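Local coordinates for bifunctional protein PutA (PDB 5UR2), which probably oxidises proline to glutamate in two steps, joining a flavin-dependent proline dehydrogenase and an NAD-dependent glutamate-semialdehyde dehydrogenase in one chain, at residues I257-P260 with E261-N264; I217-D220 with R221-V225; Y960-Q963 with Y964-P967; T934-V938 with D939-F943. All blocks are in the same frame, centred on the assembly; numbering follows the deposited sequence.

Contact 1: residues I257-P260 with E261-N264; sequences INEP and EFKN
Glu259 O accepts Phe262 N at 2.9 Å, the 1-to-4 bond of a beta turn whose corner residues, Pro260 (-48/-46) and Glu261, have type I backbone angles. The turn belongs to a helix-to-strand loop of the proline dehydrogenase barrel, between helix 246-257 and strand 268-273. A second, weak bond reaches the same carbonyl oxygen, Glu259 O, from Lys263 N at 3.0 Å.

Glu259 and Phe262 run side by side in the same direction. The glutamate chain is extended, which carries OE1 to the rim of the ring, 3.8 Å from Phe262 CE2 and near the ring plane, where the positive edge of the aromatic would favour an oxygen. Within 261-264, Glu261 CG lies over the centre of one face of that ring. The two carboxylates approach each other, with Glu259 OE1 4.4 Å from Glu261 OE2. Their like charges are probably offset by the arginines of helix 211-232, since Glu259 forms a salt bridge with Arg223 and Glu261 one with Arg227.

On the flank of Asn258, Lys263 bends at chi3, and its CE comes 3.6 Å from Asn258 OD1. Ile257 O is bound by Arg293, and it also meets Lys263 CA in a CA-H...O contact of 3.4 Å.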
ATOM      1  N   ILE B 257      37.327  37.580  28.141  1.00 25.59           N
ATOM      2  CA  ILE B 257      37.422  38.944  28.665  1.00 28.24           C
ATOM      3  C   ILE B 257      37.610  38.990  30.173  1.00 38.72           C
ATOM      4  O   ILE B 257      37.781  40.085  30.728  1.00 42.47           O
ATOM      5  CB  ILE B 257      36.206  39.836  28.320  1.00 24.95           C
ATOM      6  CG1 ILE B 257      34.978  39.466  29.152  1.00 26.64           C
ATOM      7  CG2 ILE B 257      35.854  39.770  26.810  1.00 24.54           C
ATOM      8  CD1 ILE B 257      33.874  40.553  29.112  1.00 25.81           C
ATOM      9  N   ASN B 258      37.578  37.847  30.856  1.00 36.24           N
ATOM     10  CA  ASN B 258      37.941  37.777  32.267  1.00 36.35           C
ATOM     11  C   ASN B 258      39.403  37.412  32.492  1.00 39.15           C
ATOM     12  O   ASN B 258      39.830  37.341  33.650  1.00 43.34           O
ATOM     13  CB  ASN B 258      37.049  36.789  33.030  1.00 30.68           C
ATOM     14  CG  ASN B 258      37.011  37.086  34.534  1.00 37.47           C
ATOM     15  OD1 ASN B 258      36.931  38.248  34.946  1.00 36.98           O
ATOM     16  ND2 ASN B 258      37.069  36.041  35.355  1.00 34.65           N
ATOM     17  N   GLU B 259      40.169  37.162  31.428  1.00 34.55           N
ATOM     18  CA  GLU B 259      41.592  36.886  31.571  1.00 34.21           C
ATOM     19  C   GLU B 259      42.349  38.141  32.033  1.00 31.74           C
ATOM     20  O   GLU B 259      41.929  39.268  31.754  1.00 27.32           O
ATOM     21  CB  GLU B 259      42.175  36.366  30.255  1.00 30.77           C
ATOM     22  CG  GLU B 259      41.565  35.036  29.801  1.00 29.75           C
ATOM     23  CD  GLU B 259      42.078  34.583  28.437  1.00 34.46           C
ATOM     24  OE1 GLU B 259      42.909  35.306  27.826  1.00 31.39           O
ATOM     25  OE2 GLU B 259      41.634  33.505  27.971  1.00 36.12           O
ATOM     26  N   PRO B 260      43.470  37.963  32.758  1.00 34.36           N
ATOM     27  CA  PRO B 260      44.178  39.123  33.338  1.00 34.66           C
ATOM     28  C   PRO B 260      44.416  40.291  32.383  1.00 30.95           C
ATOM     29  O   PRO B 260      44.149  41.448  32.738  1.00 28.00           O
ATOM     30  CB  PRO B 260      45.506  38.500  33.798  1.00 35.03           C
ATOM     31  CG  PRO B 260      45.165  37.102  34.138  1.00 28.09           C
ATOM     32  CD  PRO B 260      44.099  36.682  33.150  1.00 33.65           C
ATOM     33  N   GLU B 261      44.885  40.019  31.169  1.00 29.51           N
ATOM     34  CA  GLU B 261      45.224  41.113  30.263  1.00 32.31           C
ATOM     35  C   GLU B 261      43.993  41.856  29.754  1.00 34.81           C
ATOM     36  O   GLU B 261      44.141  42.949  29.209  1.00 34.84           O
ATOM     37  CB  GLU B 261      46.048  40.579  29.084  1.00 38.33           C
ATOM     38  CG  GLU B 261      45.232  39.776  28.060  1.00 41.87           C
ATOM     39  CD  GLU B 261      46.060  39.312  26.862  1.00 46.41           C
ATOM     40  OE1 GLU B 261      46.743  40.146  26.230  1.00 44.72           O
ATOM     41  OE2 GLU B 261      46.017  38.101  26.547  1.00 45.46           O
ATOM     42  N   PHE B 262      42.787  41.286  29.899  1.00 32.99           N
ATOM     43  CA  PHE B 262      41.579  41.908  29.364  1.00 34.60           C
ATOM     44  C   PHE B 262      40.596  42.419  30.408  1.00 35.11           C
ATOM     45  O   PHE B 262      39.697  43.187  30.052  1.00 34.29           O
ATOM     46  CB  PHE B 262      40.808  40.916  28.471  1.00 29.96           C
ATOM     47  CG  PHE B 262      41.570  40.437  27.274  1.00 31.76           C
ATOM     48  CD1 PHE B 262      42.014  41.329  26.309  1.00 33.80           C
ATOM     49  CD2 PHE B 262      41.838  39.091  27.108  1.00 28.71           C
ATOM     50  CE1 PHE B 262      42.706  40.882  25.192  1.00 32.93           C
ATOM     51  CE2 PHE B 262      42.538  38.636  26.003  1.00 28.16           C
ATOM     52  CZ  PHE B 262      42.968  39.535  25.037  1.00 28.96           C
ATOM     53  N   LYS B 263      40.723  42.014  31.674  1.00 33.37           N
ATOM     54  CA  LYS B 263      39.603  42.196  32.597  1.00 30.46           C
ATOM     55  C   LYS B 263      39.298  43.659  32.909  1.00 31.27           C
ATOM     56  O   LYS B 263      38.298  43.923  33.579  1.00 34.39           O
ATOM     57  CB  LYS B 263      39.806  41.374  33.880  1.00 39.21           C
ATOM     58  CG  LYS B 263      40.870  41.841  34.857  1.00 43.44           C
ATOM     59  CD  LYS B 263      41.168  40.716  35.859  1.00 47.28           C
ATOM     60  CE  LYS B 263      39.910  39.911  36.191  1.00 45.79           C
ATOM     61  NZ  LYS B 263      40.214  38.633  36.899  1.00 46.93           N
ATOM     62  N   ASN B 264      40.143  44.605  32.494  1.00 33.65           N
ATOM     63  CA  ASN B 264      39.933  46.018  32.784  1.00 34.09           C
ATOM     64  C   ASN B 264      39.433  46.807  31.578  1.00 35.01           C
ATOM     65  O   ASN B 264      39.221  48.014  31.691  1.00 34.68           O
ATOM     66  CB  ASN B 264      41.245  46.633  33.265  1.00 39.53           C
ATOM     67  CG  ASN B 264      41.703  46.040  34.570  1.00 42.77           C
ATOM     68  OD1 ASN B 264      40.980  46.059  35.568  1.00 38.58           O
ATOM     69  ND2 ASN B 264      42.875  45.425  34.544  1.00 41.89           N
TER

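Contact 2: residues I217-D220 with R221-V225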
ATOM      1  N   ILE B 217      40.464  26.393  21.527  1.00 33.23           N
ATOM      2  CA  ILE B 217      40.921  26.827  20.208  1.00 31.97           C
ATOM      3  C   ILE B 217      40.227  28.121  19.799  1.00 33.70           C
ATOM      4  O   ILE B 217      40.874  29.051  19.296  1.00 30.51           O
ATOM      5  CB  ILE B 217      40.713  25.713  19.161  1.00 32.15           C
ATOM      6  CG1 ILE B 217      41.650  24.541  19.435  1.00 28.94           C
ATOM      7  CG2 ILE B 217      40.908  26.247  17.737  1.00 21.75           C
ATOM      8  CD1 ILE B 217      41.354  23.299  18.594  1.00 25.69           C
ATOM      9  N   LEU B 218      38.906  28.210  20.013  1.00 32.63           N
ATOM     10  CA  LEU B 218      38.182  29.431  19.664  1.00 31.66           C
ATOM     11  C   LEU B 218      38.741  30.634  20.420  1.00 27.87           C
ATOM     12  O   LEU B 218      38.988  31.691  19.831  1.00 32.09           O
ATOM     13  CB  LEU B 218      36.683  29.257  19.934  1.00 24.79           C
ATOM     14  CG  LEU B 218      35.990  28.296  18.959  1.00 23.99           C
ATOM     15  CD1 LEU B 218      34.613  27.876  19.461  1.00 19.27           C
ATOM     16  CD2 LEU B 218      35.891  28.924  17.596  1.00 20.03           C
ATOM     17  N   LYS B 219      38.973  30.479  21.724  1.00 30.90           N
ATOM     18  CA  LYS B 219      39.574  31.552  22.506  1.00 29.21           C
ATOM     19  C   LYS B 219      40.942  31.935  21.964  1.00 33.82           C
ATOM     20  O   LYS B 219      41.269  33.125  21.884  1.00 31.44           O
ATOM     21  CB  LYS B 219      39.683  31.140  23.977  1.00 27.38           C
ATOM     22  CG  LYS B 219      38.354  31.099  24.703  1.00 31.67           C
ATOM     23  CD  LYS B 219      38.392  30.238  25.968  1.00 36.64           C
ATOM     24  CE  LYS B 219      39.238  30.863  27.065  1.00 32.58           C
ATOM     25  NZ  LYS B 219      39.244  29.998  28.283  1.00 33.21           N
ATOM     26  N   ASP B 220      41.756  30.936  21.586  1.00 26.98           N
ATOM     27  CA  ASP B 220      43.085  31.231  21.059  1.00 34.30           C
ATOM     28  C   ASP B 220      42.999  32.034  19.768  1.00 34.47           C
ATOM     29  O   ASP B 220      43.837  32.900  19.519  1.00 35.49           O
ATOM     30  CB  ASP B 220      43.884  29.942  20.807  1.00 36.74           C
ATOM     31  CG  ASP B 220      44.286  29.226  22.085  1.00 36.00           C
ATOM     32  OD1 ASP B 220      44.163  29.830  23.164  1.00 36.12           O
ATOM     33  OD2 ASP B 220      44.760  28.067  21.997  1.00 39.74           O
ATOM     34  N   ARG B 221      41.999  31.757  18.928  1.00 31.94           N
ATOM     35  CA  ARG B 221      41.905  32.484  17.670  1.00 32.74           C
ATOM     36  C   ARG B 221      41.360  33.887  17.876  1.00 32.35           C
ATOM     37  O   ARG B 221      41.767  34.813  17.163  1.00 28.76           O
ATOM     38  CB  ARG B 221      41.032  31.714  16.679  1.00 34.06           C
ATOM     39  CG  ARG B 221      41.456  30.264  16.457  1.00 32.65           C
ATOM     40  CD  ARG B 221      42.662  30.149  15.558  1.00 35.57           C
ATOM     41  NE  ARG B 221      43.157  28.772  15.443  1.00 38.63           N
ATOM     42  CZ  ARG B 221      42.775  27.885  14.527  1.00 29.97           C
ATOM     43  NH1 ARG B 221      41.861  28.197  13.623  1.00 25.02           N
ATOM     44  NH2 ARG B 221      43.315  26.672  14.517  1.00 31.26           N
ATOM     45  N   LEU B 222      40.461  34.061  18.856  1.00 31.63           N
ATOM     46  CA  LEU B 222      39.895  35.374  19.167  1.00 31.87           C
ATOM     47  C   LEU B 222      40.883  36.258  19.908  1.00 30.99           C
ATOM     48  O   LEU B 222      40.891  37.482  19.718  1.00 29.57           O
ATOM     49  CB  LEU B 222      38.630  35.235  20.013  1.00 34.18           C
ATOM     50  CG  LEU B 222      37.296  35.569  19.359  1.00 38.85           C
ATOM     51  CD1 LEU B 222      36.206  35.659  20.427  1.00 37.16           C
ATOM     52  CD2 LEU B 222      37.412  36.862  18.589  1.00 38.87           C
ATOM     53  N   ARG B 223      41.706  35.660  20.764  1.00 29.27           N
ATOM     54  CA  ARG B 223      42.566  36.439  21.651  1.00 34.21           C
ATOM     55  C   ARG B 223      43.400  37.493  20.930  1.00 25.11           C
ATOM     56  O   ARG B 223      43.392  38.647  21.379  1.00 28.10           O
ATOM     57  CB  ARG B 223      43.456  35.482  22.464  1.00 36.05           C
ATOM     58  CG  ARG B 223      44.286  36.172  23.558  1.00 35.68           C
ATOM     59  CD  ARG B 223      45.008  35.160  24.455  1.00 33.43           C
ATOM     60  NE  ARG B 223      44.091  34.340  25.252  1.00 29.20           N
ATOM     61  CZ  ARG B 223      43.798  33.063  25.011  1.00 30.46           C
ATOM     62  NH1 ARG B 223      44.335  32.409  23.979  1.00 24.41           N
ATOM     63  NH2 ARG B 223      42.963  32.436  25.822  1.00 28.48           N
ATOM     64  N   PRO B 224      44.106  37.205  19.829  1.00 30.11           N
ATOM     65  CA  PRO B 224      44.888  38.281  19.182  1.00 29.04           C
ATOM     66  C   PRO B 224      44.024  39.406  18.630  1.00 32.49           C
ATOM     67  O   PRO B 224      44.482  40.556  18.591  1.00 26.67           O
ATOM     68  CB  PRO B 224      45.630  37.558  18.050  1.00 32.77           C
ATOM     69  CG  PRO B 224      45.476  36.094  18.332  1.00 37.69           C
ATOM     70  CD  PRO B 224      44.222  35.931  19.098  1.00 25.24           C
ATOM     71  N   VAL B 225      42.794  39.102  18.185  1.00 30.55           N
ATOM     72  CA  VAL B 225      41.899  40.151  17.693  1.00 28.80           C
ATOM     73  C   VAL B 225      41.455  41.038  18.847  1.00 31.20           C
ATOM     74  O   VAL B 225      41.468  42.273  18.747  1.00 25.74           O
ATOM     75  CB  VAL B 225      40.678  39.553  16.966  1.00 26.52           C
ATOM     76  CG1 VAL B 225      39.796  40.678  16.425  1.00 24.75           C
ATOM     77  CG2 VAL B 225      41.096  38.616  15.870  1.00 32.83           C
TER
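Asp220 and Arg223, three residues apart on helix 211-232, lie side by side with their ends pointing the same way and are joined by a salt bridge. The helix is the middle element of a beta-alpha-beta unit of the proline dehydrogenase barrel, between strands 194-197 and 235-238. Arg223 NH1 reaches Asp220 OD1 at 2.7 Å with an angle of 160° at the hydrogen. The oxygen lies almost exactly in the guanidinium plane, but the nitrogen meets it on the anti side and 23° out of the carboxylate plane, and the two flat groups are twisted 57° against each other. The bend of Arg223 at chi3 folds its head back along the helix, where Lys219 O sits over one face, offset toward the rim. The other carboxylate oxygen, OD2, pairs with Lys216, giving Asp220 a basic partner at each oxygen.

Ile217 and Arg221 make a different pair. Here a methyl covers a face: Ile217 CG2 stands 3.8 Å above the guanidinium plane, also toward its rim, and 4.0 Å from Arg221 NH2. The charged end goes on to Glu152 and to the carbonyl of Leu202, while Lys219 turns to Glu255 on helix 246-257. Leu218 and Leu222 are buried against that same helix.

Regular helix bonds run through Arg223, whose N is 2.8 Å from Lys219 O. Pro224, having no N-H, breaks the series and kinks the helix, and its CD rests 3.1 Å from Asp220 O.

Contact 3: residues Y960-Q963 with Y964-P967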
ATOM      1  N   TYR B 960       8.867  -2.666   2.574  1.00 14.15           N
ATOM      2  CA  TYR B 960       9.930  -3.538   3.078  1.00 13.80           C
ATOM      3  C   TYR B 960       9.385  -4.724   3.875  1.00 24.34           C
ATOM      4  O   TYR B 960       9.789  -5.871   3.649  1.00 20.55           O
ATOM      5  CB  TYR B 960      10.906  -2.746   3.930  1.00 17.28           C
ATOM      6  CG  TYR B 960      12.079  -3.579   4.362  1.00 17.00           C
ATOM      7  CD1 TYR B 960      13.062  -3.945   3.445  1.00 17.86           C
ATOM      8  CD2 TYR B 960      12.204  -4.008   5.663  1.00 16.48           C
ATOM      9  CE1 TYR B 960      14.151  -4.711   3.817  1.00 18.89           C
ATOM     10  CE2 TYR B 960      13.301  -4.777   6.060  1.00 21.83           C
ATOM     11  CZ  TYR B 960      14.266  -5.127   5.126  1.00 19.74           C
ATOM     12  OH  TYR B 960      15.341  -5.893   5.491  1.00 22.62           O
ATOM     13  N   LEU B 961       8.483  -4.462   4.824  1.00 20.40           N
ATOM     14  CA  LEU B 961       7.987  -5.514   5.706  1.00 20.95           C
ATOM     15  C   LEU B 961       7.307  -6.650   4.935  1.00 21.11           C
ATOM     16  O   LEU B 961       7.392  -7.818   5.350  1.00 21.25           O
ATOM     17  CB  LEU B 961       7.017  -4.913   6.725  1.00 17.05           C
ATOM     18  CG  LEU B 961       6.593  -5.818   7.873  1.00 25.38           C
ATOM     19  CD1 LEU B 961       7.850  -6.329   8.596  1.00 23.75           C
ATOM     20  CD2 LEU B 961       5.652  -5.059   8.818  1.00 25.37           C
ATOM     21  N   LYS B 962       6.646  -6.334   3.814  1.00 17.61           N
ATOM     22  CA  LYS B 962       5.953  -7.348   3.018  1.00 22.59           C
ATOM     23  C   LYS B 962       6.893  -8.395   2.426  1.00 21.19           C
ATOM     24  O   LYS B 962       6.452  -9.516   2.126  1.00 19.55           O
ATOM     25  CB  LYS B 962       5.164  -6.677   1.889  1.00 18.62           C
ATOM     26  CG  LYS B 962       4.017  -5.776   2.385  1.00 18.62           C
ATOM     27  CD  LYS B 962       3.396  -5.038   1.215  1.00 21.32           C
ATOM     28  CE  LYS B 962       2.258  -4.167   1.655  1.00 21.65           C
ATOM     29  NZ  LYS B 962       1.542  -3.584   0.491  1.00 18.60           N
ATOM     30  N   GLN B 963       8.169  -8.059   2.239  1.00 16.53           N
ATOM     31  CA  GLN B 963       9.138  -9.037   1.736  1.00 17.74           C
ATOM     32  C   GLN B 963       9.311 -10.216   2.688  1.00 22.35           C
ATOM     33  O   GLN B 963       9.779 -11.281   2.269  1.00 21.65           O
ATOM     34  CB  GLN B 963      10.492  -8.361   1.512  1.00 14.41           C
ATOM     35  CG  GLN B 963      10.548  -7.388   0.339  1.00 29.54           C
ATOM     36  CD  GLN B 963      10.603  -8.112  -0.988  1.00 39.20           C
ATOM     37  OE1 GLN B 963       9.573  -8.417  -1.585  1.00 39.85           O
ATOM     38  NE2 GLN B 963      11.814  -8.453  -1.426  1.00 38.27           N
ATOM     39  N   TYR B 964       8.990 -10.027   3.967  1.00 19.27           N
ATOM     40  CA  TYR B 964       9.067 -11.075   4.971  1.00 19.57           C
ATOM     41  C   TYR B 964       7.753 -11.832   5.125  1.00 17.07           C
ATOM     42  O   TYR B 964       7.623 -12.626   6.060  1.00 14.51           O
ATOM     43  CB  TYR B 964       9.482 -10.475   6.325  1.00 13.98           C
ATOM     44  CG  TYR B 964      10.885  -9.908   6.306  1.00 19.01           C
ATOM     45  CD1 TYR B 964      11.133  -8.604   5.882  1.00 19.37           C
ATOM     46  CD2 TYR B 964      11.963 -10.691   6.694  1.00 20.56           C
ATOM     47  CE1 TYR B 964      12.431  -8.091   5.860  1.00 20.83           C
ATOM     48  CE2 TYR B 964      13.246 -10.197   6.689  1.00 25.89           C
ATOM     49  CZ  TYR B 964      13.480  -8.900   6.274  1.00 25.07           C
ATOM     50  OH  TYR B 964      14.780  -8.454   6.274  1.00 22.89           O
ATOM     51  N   MET B 965       6.799 -11.624   4.213  1.00 16.11           N
ATOM     52  CA  MET B 965       5.456 -12.177   4.330  1.00 20.61           C
ATOM     53  C   MET B 965       5.023 -12.725   2.977  1.00 22.66           C
ATOM     54  O   MET B 965       5.716 -12.558   1.969  1.00 21.86           O
ATOM     55  CB  MET B 965       4.459 -11.118   4.861  1.00 14.82           C
ATOM     56  CG  MET B 965       4.833 -10.646   6.255  1.00 21.03           C
ATOM     57  SD  MET B 965       3.636  -9.553   7.066  1.00 26.48           S
ATOM     58  CE  MET B 965       3.513  -8.244   5.868  1.00 15.09           C
ATOM     59  N   GLU B 966       3.895 -13.445   2.979  1.00 19.91           N
ATOM     60  CA  GLU B 966       3.188 -13.899   1.797  1.00 21.49           C
ATOM     61  C   GLU B 966       1.814 -13.249   1.749  1.00 15.07           C
ATOM     62  O   GLU B 966       1.108 -13.220   2.765  1.00 17.73           O
ATOM     63  CB  GLU B 966       3.003 -15.437   1.764  1.00 18.07           C
ATOM     64  CG  GLU B 966       4.253 -16.248   1.501  1.00 21.83           C
ATOM     65  CD  GLU B 966       4.760 -16.073   0.106  1.00 27.26           C
ATOM     66  OE1 GLU B 966       3.916 -15.919  -0.817  1.00 27.17           O
ATOM     67  OE2 GLU B 966       6.003 -16.080  -0.070  1.00 28.20           O
ATOM     68  N   PRO B 967       1.398 -12.752   0.593  1.00 16.79           N
ATOM     69  CA  PRO B 967       0.016 -12.285   0.453  1.00 18.66           C
ATOM     70  C   PRO B 967      -0.924 -13.472   0.358  1.00 24.75           C
ATOM     71  O   PRO B 967      -0.566 -14.527  -0.173  1.00 25.38           O
ATOM     72  CB  PRO B 967       0.042 -11.512  -0.869  1.00 16.30           C
ATOM     73  CG  PRO B 967       1.082 -12.304  -1.697  1.00 15.63           C
ATOM     74  CD  PRO B 967       2.133 -12.741  -0.697  1.00 15.38           C
TER
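Tyr964 reaches back along the chain to Tyr960, and its side chain can be followed from CB to the hydroxyl. CB lies 3.5 Å from Leu961 O, the carbonyl oxygen that also accepts the backbone N-H of Tyr964. With CG anti to the carbonyl carbon (chi1 -65°), the ring is laid so that this oxygen sits at its edge, in the ring plane. CD1 passes 3.8 Å from Tyr960 O. CE1 then makes the tightest ring contact, 3.4 Å from Tyr960 CE2. The rings form an offset edge-to-face pair, the edge of Tyr964 directed at the face of Tyr960, with centroids 5.4 Å apart and planes at 65°. At the end, Tyr964 OH and Tyr960 OH share a hydrogen bond of 2.7 Å, which fixes the two phenols against each other.

The backbone beneath is a run of overlapping turns that leads into strand 965-973, which pairs antiparallel with strand 623-638 in the aldehyde dehydrogenase part of the protein. Three successive residues, Gln963, Tyr964 and Met965, each donate to the carbonyl three positions earlier, the last bond being Met965 N to Lys962 O at 3.0 Å. Helix 646-657 and strand 742-746 pack against both tyrosines, and the side chain of Tyr960 is about 7 Å from that of Glu746, a predicted active-site residue.

Lys962 forms a salt bridge with Asp959 of the second subunit. Met965, bent at chi3, brings its CE to 3.9 Å from Lys962 CA and close to Leu961 CG.

Contact 4: residues T934-V938 with D939-F943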
ATOM      1  N   THR B 934      24.710  10.330   2.204  1.00 16.28           N
ATOM      2  CA  THR B 934      24.673   9.326   3.244  1.00 18.41           C
ATOM      3  C   THR B 934      23.633   9.758   4.279  1.00 18.53           C
ATOM      4  O   THR B 934      22.884  10.713   4.056  1.00 19.38           O
ATOM      5  CB  THR B 934      26.072   9.117   3.846  1.00 18.11           C
ATOM      6  OG1 THR B 934      26.496  10.296   4.543  1.00 18.55           O
ATOM      7  CG2 THR B 934      27.081   8.804   2.750  1.00 18.63           C
ATOM      8  N   GLY B 935      23.551   9.026   5.389  1.00 27.58           N
ATOM      9  CA  GLY B 935      22.620   9.375   6.457  1.00 29.07           C
ATOM     10  C   GLY B 935      21.147   9.135   6.169  1.00 28.29           C
ATOM     11  O   GLY B 935      20.288   9.851   6.709  1.00 26.17           O
ATOM     12  N   ALA B 936      20.823   8.160   5.326  1.00 18.99           N
ATOM     13  CA  ALA B 936      19.420   7.836   5.083  1.00 24.28           C
ATOM     14  C   ALA B 936      18.741   7.446   6.391  1.00 22.22           C
ATOM     15  O   ALA B 936      19.279   6.663   7.172  1.00 22.54           O
ATOM     16  CB  ALA B 936      19.293   6.688   4.067  1.00 14.52           C
ATOM     17  N   MET B 937      17.557   7.991   6.630  1.00 21.87           N
ATOM     18  CA  MET B 937      16.808   7.704   7.847  1.00 21.24           C
ATOM     19  C   MET B 937      15.525   6.950   7.520  1.00 18.52           C
ATOM     20  O   MET B 937      14.911   7.156   6.468  1.00 16.67           O
ATOM     21  CB  MET B 937      16.463   8.986   8.601  1.00 19.54           C
ATOM     22  CG  MET B 937      17.691   9.818   8.987  1.00 20.14           C
ATOM     23  SD  MET B 937      17.193  11.320   9.845  1.00 26.84           S
ATOM     24  CE  MET B 937      16.666  10.685  11.446  1.00 13.39           C
ATOM     25  N   VAL B 938      15.126   6.078   8.446  1.00 18.53           N
ATOM     26  CA  VAL B 938      13.857   5.378   8.320  1.00 13.20           C
ATOM     27  C   VAL B 938      12.740   6.370   8.032  1.00 17.49           C
ATOM     28  O   VAL B 938      12.695   7.463   8.610  1.00 18.49           O
ATOM     29  CB  VAL B 938      13.578   4.591   9.607  1.00 17.55           C
ATOM     30  CG1 VAL B 938      12.152   3.988   9.571  1.00 13.12           C
ATOM     31  CG2 VAL B 938      14.660   3.523   9.792  1.00 17.97           C
ATOM     32  N   ASP B 939      11.846   5.984   7.113  1.00 17.21           N
ATOM     33  CA  ASP B 939      10.660   6.730   6.701  1.00 20.71           C
ATOM     34  C   ASP B 939      11.022   7.941   5.842  1.00 24.10           C
ATOM     35  O   ASP B 939      10.411   8.159   4.795  1.00 34.14           O
ATOM     36  CB  ASP B 939       9.817   7.124   7.935  1.00 22.09           C
ATOM     37  CG  ASP B 939       8.531   7.860   7.569  1.00 24.93           C
ATOM     38  OD1 ASP B 939       7.684   7.289   6.834  1.00 20.50           O
ATOM     39  OD2 ASP B 939       8.347   9.006   8.057  1.00 19.94           O
ATOM     40  N   ARG B 940      12.029   8.716   6.251  1.00 21.68           N
ATOM     41  CA  ARG B 940      12.421   9.904   5.490  1.00 19.21           C
ATOM     42  C   ARG B 940      13.088   9.549   4.165  1.00 22.80           C
ATOM     43  O   ARG B 940      12.838  10.213   3.153  1.00 23.60           O
ATOM     44  CB  ARG B 940      13.360  10.779   6.320  1.00 26.65           C
ATOM     45  CG  ARG B 940      12.805  11.218   7.650  1.00 27.15           C
ATOM     46  CD  ARG B 940      13.688  12.265   8.282  1.00 21.89           C
ATOM     47  NE  ARG B 940      13.278  12.494   9.653  1.00 24.30           N
ATOM     48  CZ  ARG B 940      13.815  13.402  10.467  1.00 22.43           C
ATOM     49  NH1 ARG B 940      14.806  14.191  10.060  1.00 14.90           N
ATOM     50  NH2 ARG B 940      13.355  13.510  11.703  1.00 20.28           N
ATOM     51  N   HIS B 941      13.976   8.550   4.147  1.00 19.11           N
ATOM     52  CA  HIS B 941      14.729   8.193   2.939  1.00 23.04           C
ATOM     53  C   HIS B 941      14.824   6.674   2.813  1.00 23.40           C
ATOM     54  O   HIS B 941      15.890   6.081   3.032  1.00 23.87           O
ATOM     55  CB  HIS B 941      16.134   8.810   2.962  1.00 19.25           C
ATOM     56  CG  HIS B 941      16.214  10.105   3.698  1.00 19.41           C
ATOM     57  ND1 HIS B 941      16.689  10.195   4.988  1.00 22.76           N
ATOM     58  CD2 HIS B 941      15.922  11.371   3.314  1.00 25.39           C
ATOM     59  CE1 HIS B 941      16.657  11.459   5.378  1.00 24.30           C
ATOM     60  NE2 HIS B 941      16.194  12.193   4.381  1.00 20.49           N
ATOM     61  N   PRO B 942      13.731   6.013   2.437  1.00 23.56           N
ATOM     62  CA  PRO B 942      13.770   4.549   2.308  1.00 25.58           C
ATOM     63  C   PRO B 942      14.926   4.139   1.406  1.00 23.58           C
ATOM     64  O   PRO B 942      15.119   4.693   0.318  1.00 24.08           O
ATOM     65  CB  PRO B 942      12.406   4.218   1.694  1.00 29.34           C
ATOM     66  CG  PRO B 942      11.520   5.339   2.158  1.00 20.50           C
ATOM     67  CD  PRO B 942      12.414   6.560   2.053  1.00 19.42           C
ATOM     68  N   PHE B 943      15.725   3.187   1.879  1.00 20.38           N
ATOM     69  CA  PHE B 943      17.092   3.024   1.400  1.00 22.91           C
ATOM     70  C   PHE B 943      17.286   1.710   0.646  1.00 19.62           C
ATOM     71  O   PHE B 943      16.950   0.637   1.155  1.00 24.89           O
ATOM     72  CB  PHE B 943      18.074   3.111   2.572  1.00 19.69           C
ATOM     73  CG  PHE B 943      19.508   3.025   2.144  1.00 23.81           C
ATOM     74  CD1 PHE B 943      20.150   4.132   1.604  1.00 22.17           C
ATOM     75  CD2 PHE B 943      20.196   1.823   2.227  1.00 25.91           C
ATOM     76  CE1 PHE B 943      21.460   4.060   1.176  1.00 22.94           C
ATOM     77  CE2 PHE B 943      21.514   1.740   1.797  1.00 29.97           C
ATOM     78  CZ  PHE B 943      22.149   2.867   1.273  1.00 28.30           C
TER
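Met937 and His941 hold each other by two hydrogen bonds. Met937 N donates to His941 ND1, lying in the imidazole plane, and His941 N donates back to Met937 O in the carbonyl plane at a nearly straight 165°, each at 2.9 Å. To present ND1, His941 takes a chi1 of -30°, off the staggered position, and the pair of hydrogen bonds probably stabilises that strained torsion. Because ND1 accepts, the ring proton is probably on NE2, which is bound to Glu623 of the second subunit. Arg940 CB lies over the centre of one ring face.

Met937 has an extended chi2 and a bend at chi3 (72°) that turns its methyl back, so that CE stands 4.0 Å above the centre of the Arg940 guanidinium, while SD is 3.7 Å from Arg940 NH1. The arginine is extended from CG to NE and spends its polar atoms elsewhere, on Gln316 O and Asn467. Phe943, its CG anti to the backbone N, comes within 3.7 Å of Ala936 CB through CD1. The side chain of Phe943 is about 3 Å from that of Glu746 and about 5 Å from that of Cys780, both predicted catalytic residues. In related glutamate-semialdehyde dehydrogenases the corresponding loop grips the carboxylate of the aldehyde substrate, and a similar role here would be consistent.

The loop runs from strand 926-929 to strand 946-947: Ala936 and His941 lean on the former strand, Val938 packs on helix 587-611, and Phe943 touches strand 901-908.

How the contacts relate
From the N terminus, contact 2 comes first, on helix 211-232, followed by contact 1, a turn that closes after helix 246-257. The two lie in the proline dehydrogenase barrel with centres about 13 Å apart, and they touch, so the turn is tied to the helix before 246-257, helix 211-232. Far along the chain, contact 4 closes a loop ahead of strand 946-947, and contact 3 then leads into strand 965-973. Both belong to the aldehyde dehydrogenase part, about 20 Å apart between centres without touching, and both meet the second subunit. All four contacts run in series: none nests or crosses. Contacts 1 and 3 are about 67 Å apart between centres.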